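Local coordinates for uncharacterized protein (PDB 4PAR) that probably recognises 5-hydroxymethylcytosine in DNA and cleaves the strands nearby, as a modification-dependent restriction endonuclease, at residues F[12-26]-F[34-47]. The protein carries 3 engineered substitutions. Sequence-based numbering, arbitrary orientation.
Sequences YVIRQLGRTKNKRYE and IHLLNDFTLKFVTQ
Thr-46 and Gln-16 meet where helix 7-16 lies against strand 45-51, the first in sequence of the strands of the mixed sheet in the PD-(D/E)XK-type, probably DNA-cleaving, N-terminal domain. The bent side chain of Gln-16 (chi2 -71°) slides past Thr-46 and takes the backbone N of Thr-46 on OE1 at 2.9 Å, almost straight. Arg-19 NH2 reaches the same oxygen from above the opposite face of the amide; these two donors, with Asn-278 OD1 accepting from NE2, together hold the amide's rotation. Thr-46 OG1 gives its proton to Gln-16 O and accepts from Arg-19 NE at 2.7 Å, in the plane of the guanidinium.

The tight, apolar part lies beside this. Phe-44 receives Val-13 CG1 at the rim of its ring (4.0 Å from CZ), while Ile-34 CD1 sits over the centre of one face; Leu-17 CD2 and Gln-16 CB close in on CE1. Leu-62 and Phe-64 of strand 57-64 also touch this ring.

Toward residues 20-22 the contact is polar and more open to solvent: Thr-20 is exposed and packs on a DNA phosphate. The extended Gln-47 slides past Arg-19 in the opposite direction, amide and guanidinium planes 34° apart, and Asn-22 ND2 comes 3.3 Å from Gln-47 CD. Gln-47 NE2 donates to Thr-20 O at 3.0 Å and weakly to Glu-26 OE2. At the other end, Tyr-12 OH donates to Phe-44 O at 2.6 Å, with Lys-43 CE 3.6 Å from that hydroxyl oxygen.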
loop_
_atom_site.group_PDB
_atom_site.type_symbol
_atom_site.label_atom_id
_atom_site.label_comp_id
_atom_site.label_asym_id
_atom_site.label_seq_id
_atom_site.Cartn_x
_atom_site.Cartn_y
_atom_site.Cartn_z
ATOM N N TYR F 12 -13.963 -16.955 7.381
ATOM C CA TYR F 12 -14.104 -17.168 5.944
ATOM C C TYR F 12 -15.427 -16.611 5.411
ATOM O O TYR F 12 -15.439 -15.822 4.462
ATOM C CB TYR F 12 -13.989 -18.657 5.621
ATOM C CG TYR F 12 -14.163 -18.991 4.155
ATOM C CD1 TYR F 12 -13.095 -18.906 3.271
ATOM C CD2 TYR F 12 -15.391 -19.404 3.657
ATOM C CE1 TYR F 12 -13.251 -19.209 1.935
ATOM C CE2 TYR F 12 -15.552 -19.710 2.320
ATOM C CZ TYR F 12 -14.481 -19.611 1.464
ATOM O OH TYR F 12 -14.641 -19.916 0.135
ATOM N N VAL F 13 -16.533 -17.017 6.030
ATOM C CA VAL F 13 -17.856 -16.555 5.628
ATOM C C VAL F 13 -17.979 -15.034 5.702
ATOM O O VAL F 13 -18.474 -14.404 4.771
ATOM C CB VAL F 13 -18.969 -17.175 6.494
ATOM C CG1 VAL F 13 -20.326 -16.666 6.038
ATOM C CG2 VAL F 13 -18.930 -18.679 6.404
ATOM N N ILE F 14 -17.531 -14.445 6.805
ATOM C CA ILE F 14 -17.606 -12.996 6.956
ATOM C C ILE F 14 -16.833 -12.281 5.853
ATOM O O ILE F 14 -17.340 -11.335 5.240
ATOM C CB ILE F 14 -17.073 -12.536 8.324
ATOM C CG1 ILE F 14 -18.000 -13.016 9.432
ATOM C CG2 ILE F 14 -16.981 -11.031 8.388
ATOM C CD1 ILE F 14 -19.447 -12.825 9.115
ATOM N N ARG F 15 -15.613 -12.741 5.593
ATOM C CA ARG F 15 -14.777 -12.096 4.585
ATOM C C ARG F 15 -15.286 -12.299 3.154
ATOM O O ARG F 15 -15.091 -11.429 2.312
ATOM C CB ARG F 15 -13.333 -12.586 4.700
ATOM C CG ARG F 15 -12.685 -12.226 6.023
ATOM C CD ARG F 15 -11.235 -12.639 6.057
ATOM N NE ARG F 15 -10.422 -11.796 5.192
ATOM C CZ ARG F 15 -9.107 -11.922 5.057
ATOM N NH1 ARG F 15 -8.457 -12.862 5.732
ATOM N NH2 ARG F 15 -8.442 -11.110 4.247
ATOM N N GLN F 16 -15.931 -13.427 2.869
ATOM C CA GLN F 16 -16.481 -13.642 1.529
ATOM C C GLN F 16 -17.662 -12.715 1.274
ATOM O O GLN F 16 -17.871 -12.259 0.152
ATOM C CB GLN F 16 -16.914 -15.100 1.324
ATOM C CG GLN F 16 -15.771 -16.118 1.283
ATOM C CD GLN F 16 -14.914 -16.031 0.027
ATOM O OE1 GLN F 16 -15.374 -15.618 -1.037
ATOM N NE2 GLN F 16 -13.657 -16.432 0.151
ATOM N N LEU F 17 -18.433 -12.440 2.323
ATOM C CA LEU F 17 -19.593 -11.566 2.216
ATOM C C LEU F 17 -19.225 -10.129 2.580
ATOM O O LEU F 17 -20.075 -9.235 2.596
ATOM C CB LEU F 17 -20.725 -12.076 3.105
ATOM C CG LEU F 17 -21.178 -13.494 2.772
ATOM C CD1 LEU F 17 -22.246 -13.976 3.720
ATOM C CD2 LEU F 17 -21.671 -13.571 1.347
ATOM N N GLY F 18 -17.948 -9.919 2.876
ATOM C CA GLY F 18 -17.453 -8.609 3.248
ATOM C C GLY F 18 -16.576 -7.930 2.215
ATOM O O GLY F 18 -15.890 -6.961 2.528
ATOM N N ARG F 19 -16.581 -8.435 0.986
ATOM C CA ARG F 19 -15.746 -7.855 -0.063
ATOM C C ARG F 19 -16.304 -6.517 -0.501
ATOM O O ARG F 19 -17.514 -6.297 -0.442
ATOM C CB ARG F 19 -15.652 -8.776 -1.278
ATOM C CG ARG F 19 -14.888 -10.062 -1.070
ATOM C CD ARG F 19 -14.786 -10.803 -2.383
ATOM N NE ARG F 19 -14.538 -12.229 -2.213
ATOM C CZ ARG F 19 -13.330 -12.753 -2.055
ATOM N NH1 ARG F 19 -12.269 -11.958 -2.028
ATOM N NH2 ARG F 19 -13.187 -14.065 -1.915
ATOM N N THR F 20 -15.423 -5.628 -0.950
ATOM C CA THR F 20 -15.861 -4.363 -1.523
ATOM C C THR F 20 -16.681 -4.652 -2.789
ATOM O O THR F 20 -16.231 -5.363 -3.688
ATOM C CB THR F 20 -14.663 -3.423 -1.822
ATOM O OG1 THR F 20 -15.110 -2.300 -2.590
ATOM C CG2 THR F 20 -13.569 -4.147 -2.579
ATOM N N LYS F 21 -17.895 -4.108 -2.834
ATOM C CA LYS F 21 -18.885 -4.459 -3.854
ATOM C C LYS F 21 -18.497 -4.024 -5.259
ATOM O O LYS F 21 -18.089 -2.885 -5.478
ATOM C CB LYS F 21 -20.244 -3.848 -3.499
ATOM C CG LYS F 21 -20.915 -4.470 -2.288
ATOM C CD LYS F 21 -22.064 -3.602 -1.786
ATOM C CE LYS F 21 -23.085 -3.338 -2.882
ATOM N NZ LYS F 21 -23.703 -4.595 -3.390
ATOM N N ASN F 22 -18.615 -4.946 -6.208
ATOM C CA ASN F 22 -18.459 -4.615 -7.618
ATOM C C ASN F 22 -19.742 -4.029 -8.191
ATOM O O ASN F 22 -19.720 -3.057 -8.943
ATOM C CB ASN F 22 -18.043 -5.849 -8.408
ATOM C CG ASN F 22 -16.653 -6.311 -8.055
ATOM O OD1 ASN F 22 -15.781 -5.498 -7.751
ATOM N ND2 ASN F 22 -16.436 -7.621 -8.086
ATOM N N LYS F 23 -20.861 -4.633 -7.811
ATOM C CA LYS F 23 -22.166 -4.234 -8.309
ATOM C C LYS F 23 -23.074 -3.755 -7.182
ATOM O O LYS F 23 -22.910 -4.146 -6.030
ATOM C CB LYS F 23 -22.819 -5.397 -9.059
ATOM C CG LYS F 23 -22.371 -5.506 -10.501
ATOM C CD LYS F 23 -22.822 -6.805 -11.130
ATOM C CE LYS F 23 -21.823 -7.912 -10.858
ATOM N NZ LYS F 23 -22.199 -9.191 -11.529
ATOM N N ARG F 24 -24.039 -2.914 -7.538
ATOM C CA ARG F 24 -24.934 -2.273 -6.579
ATOM C C ARG F 24 -25.844 -3.247 -5.826
ATOM O O ARG F 24 -26.032 -3.123 -4.616
ATOM C CB ARG F 24 -25.784 -1.231 -7.308
ATOM C CG ARG F 24 -26.843 -0.565 -6.459
ATOM C CD ARG F 24 -27.289 0.725 -7.101
ATOM N NE ARG F 24 -28.703 0.990 -6.863
ATOM C CZ ARG F 24 -29.165 1.725 -5.858
ATOM N NH1 ARG F 24 -28.319 2.269 -4.992
ATOM N NH2 ARG F 24 -30.473 1.916 -5.722
ATOM N N TYR F 25 -26.415 -4.205 -6.547
ATOM C CA TYR F 25 -27.332 -5.175 -5.956
ATOM C C TYR F 25 -26.658 -6.493 -5.565
ATOM O O TYR F 25 -27.340 -7.454 -5.204
ATOM C CB TYR F 25 -28.493 -5.441 -6.911
ATOM C CG TYR F 25 -29.526 -4.336 -6.902
ATOM C CD1 TYR F 25 -29.190 -3.042 -7.274
ATOM C CD2 TYR F 25 -30.834 -4.586 -6.515
ATOM C CE1 TYR F 25 -30.125 -2.026 -7.260
ATOM C CE2 TYR F 25 -31.778 -3.574 -6.500
ATOM C CZ TYR F 25 -31.417 -2.297 -6.873
ATOM O OH TYR F 25 -32.353 -1.287 -6.861
ATOM N N GLU F 26 -25.330 -6.541 -5.665
ATOM C CA GLU F 26 -24.564 -7.767 -5.413
ATOM C C GLU F 26 -24.708 -8.309 -3.980
ATOM O O GLU F 26 -25.140 -9.448 -3.774
ATOM C CB GLU F 26 -23.087 -7.516 -5.725
ATOM C CG GLU F 26 -22.179 -8.714 -5.505
ATOM C CD GLU F 26 -20.727 -8.317 -5.294
ATOM O OE1 GLU F 26 -20.417 -7.104 -5.390
ATOM O OE2 GLU F 26 -19.898 -9.221 -5.023
ATOM N N ILE F 34 -27.252 -16.987 0.306
ATOM C CA ILE F 34 -26.537 -17.757 1.312
ATOM C C ILE F 34 -27.372 -18.007 2.560
ATOM O O ILE F 34 -27.508 -19.154 2.986
ATOM C CB ILE F 34 -25.242 -17.074 1.720
ATOM C CG1 ILE F 34 -24.352 -16.901 0.496
ATOM C CG2 ILE F 34 -24.526 -17.914 2.760
ATOM C CD1 ILE F 34 -24.005 -18.216 -0.177
ATOM N N HIS F 35 -27.936 -16.951 3.140
ATOM C CA HIS F 35 -28.681 -17.107 4.394
ATOM C C HIS F 35 -29.931 -17.961 4.232
ATOM O O HIS F 35 -30.252 -18.750 5.110
ATOM C CB HIS F 35 -29.070 -15.747 4.976
ATOM C CG HIS F 35 -27.902 -14.936 5.433
ATOM N ND1 HIS F 35 -27.888 -13.560 5.383
ATOM C CD2 HIS F 35 -26.701 -15.309 5.935
ATOM C CE1 HIS F 35 -26.728 -13.119 5.835
ATOM N NE2 HIS F 35 -25.990 -14.160 6.178
ATOM N N LEU F 36 -30.640 -17.800 3.122
ATOM C CA LEU F 36 -31.860 -18.570 2.906
ATOM C C LEU F 36 -31.528 -20.023 2.581
ATOM O O LEU F 36 -32.310 -20.929 2.874
ATOM C CB LEU F 36 -32.703 -17.954 1.791
ATOM C CG LEU F 36 -33.770 -16.933 2.189
ATOM C CD1 LEU F 36 -33.165 -15.766 2.939
ATOM C CD2 LEU F 36 -34.509 -16.449 0.951
ATOM N N LEU F 37 -30.378 -20.243 1.954
ATOM C CA LEU F 37 -29.870 -21.596 1.783
ATOM C C LEU F 37 -29.365 -22.150 3.113
ATOM O O LEU F 37 -29.801 -23.205 3.560
ATOM C CB LEU F 37 -28.751 -21.617 0.740
ATOM C CG LEU F 37 -27.880 -22.868 0.598
ATOM C CD1 LEU F 37 -28.716 -24.113 0.337
ATOM C CD2 LEU F 37 -26.864 -22.669 -0.513
ATOM N N ASN F 38 -28.430 -21.416 3.713
ATOM C CA ASN F 38 -27.784 -21.725 4.999
ATOM C C ASN F 38 -27.409 -23.212 5.179
ATOM O O ASN F 38 -27.557 -23.798 6.251
ATOM C CB ASN F 38 -28.626 -21.163 6.176
ATOM C CG ASN F 38 -29.669 -22.123 6.723
ATOM O OD1 ASN F 38 -29.921 -22.194 7.919
ATOM N ND2 ASN F 38 -30.274 -22.888 5.820
ATOM N N ASP F 39 -26.885 -23.800 4.107
ATOM C CA ASP F 39 -26.196 -25.085 4.181
ATOM C C ASP F 39 -24.704 -24.833 4.025
ATOM O O ASP F 39 -24.241 -24.458 2.947
ATOM C CB ASP F 39 -26.689 -26.049 3.099
ATOM C CG ASP F 39 -26.060 -27.437 3.209
ATOM O OD1 ASP F 39 -25.074 -27.612 3.959
ATOM O OD2 ASP F 39 -26.556 -28.361 2.531
ATOM N N PHE F 40 -23.949 -25.037 5.098
ATOM C CA PHE F 40 -22.524 -24.739 5.065
ATOM C C PHE F 40 -21.651 -25.958 4.785
ATOM O O PHE F 40 -20.425 -25.873 4.803
ATOM C CB PHE F 40 -22.121 -24.040 6.356
ATOM C CG PHE F 40 -22.688 -22.656 6.465
ATOM C CD1 PHE F 40 -23.928 -22.445 7.044
ATOM C CD2 PHE F 40 -22.009 -21.575 5.931
ATOM C CE1 PHE F 40 -24.463 -21.175 7.121
ATOM C CE2 PHE F 40 -22.538 -20.304 6.004
ATOM C CZ PHE F 40 -23.767 -20.105 6.600
ATOM N N THR F 41 -22.282 -27.093 4.505
ATOM C CA THR F 41 -21.550 -28.197 3.899
ATOM C C THR F 41 -21.207 -27.806 2.460
ATOM O O THR F 41 -20.405 -28.464 1.797
ATOM C CB THR F 41 -22.351 -29.513 3.914
ATOM O OG1 THR F 41 -23.523 -29.375 3.100
ATOM C CG2 THR F 41 -22.759 -29.873 5.334
ATOM N N LEU F 42 -21.825 -26.722 1.996
ATOM C CA LEU F 42 -21.569 -26.172 0.671
ATOM C C LEU F 42 -20.556 -25.035 0.721
ATOM O O LEU F 42 -20.841 -23.969 1.256
ATOM C CB LEU F 42 -22.869 -25.664 0.046
ATOM C CG LEU F 42 -23.646 -26.597 -0.881
ATOM C CD1 LEU F 42 -23.820 -27.974 -0.266
ATOM C CD2 LEU F 42 -24.994 -25.977 -1.198
ATOM N N LYS F 43 -19.376 -25.256 0.155
ATOM C CA LYS F 43 -18.386 -24.192 0.075
ATOM C C LYS F 43 -18.842 -23.187 -0.968
ATOM O O LYS F 43 -19.460 -23.564 -1.963
ATOM C CB LYS F 43 -16.999 -24.747 -0.269
ATOM C CG LYS F 43 -15.896 -23.699 -0.292
ATOM C CD LYS F 43 -14.524 -24.316 -0.533
ATOM C CE LYS F 43 -13.447 -23.242 -0.623
ATOM N NZ LYS F 43 -12.085 -23.811 -0.831
ATOM N N PHE F 44 -18.561 -21.910 -0.733
ATOM C CA PHE F 44 -18.905 -20.881 -1.709
ATOM C C PHE F 44 -17.819 -19.814 -1.802
ATOM O O PHE F 44 -17.054 -19.601 -0.857
ATOM C CB PHE F 44 -20.254 -20.240 -1.374
ATOM C CG PHE F 44 -20.257 -19.447 -0.096
ATOM C CD1 PHE F 44 -19.869 -18.116 -0.085
ATOM C CD2 PHE F 44 -20.669 -20.024 1.086
ATOM C CE1 PHE F 44 -19.874 -17.393 1.077
ATOM C CE2 PHE F 44 -20.673 -19.300 2.254
ATOM C CZ PHE F 44 -20.277 -17.984 2.250
ATOM N N VAL F 45 -17.752 -19.155 -2.955
ATOM C CA VAL F 45 -16.768 -18.103 -3.195
ATOM C C VAL F 45 -17.459 -16.902 -3.839
ATOM O O VAL F 45 -18.273 -17.065 -4.750
ATOM C CB VAL F 45 -15.614 -18.586 -4.117
ATOM C CG1 VAL F 45 -14.503 -17.551 -4.180
ATOM C CG2 VAL F 45 -15.068 -19.917 -3.654
ATOM N N THR F 46 -17.144 -15.700 -3.368
ATOM C CA THR F 46 -17.668 -14.485 -3.992
ATOM C C THR F 46 -16.620 -13.812 -4.865
ATOM O O THR F 46 -15.435 -13.811 -4.536
ATOM C CB THR F 46 -18.159 -13.458 -2.954
ATOM O OG1 THR F 46 -17.100 -13.158 -2.037
ATOM C CG2 THR F 46 -19.372 -13.984 -2.196
ATOM N N GLN F 47 -17.071 -13.233 -5.973
ATOM C CA GLN F 47 -16.194 -12.534 -6.902
ATOM C C GLN F 47 -15.129 -13.471 -7.450
ATOM O O GLN F 47 -13.945 -13.137 -7.492
ATOM C CB GLN F 47 -15.557 -11.323 -6.230
ATOM C CG GLN F 47 -16.575 -10.354 -5.696
ATOM C CD GLN F 47 -15.949 -9.092 -5.175
ATOM O OE1 GLN F 47 -14.735 -8.908 -5.262
ATOM N NE2 GLN F 47 -16.775 -8.204 -4.628
#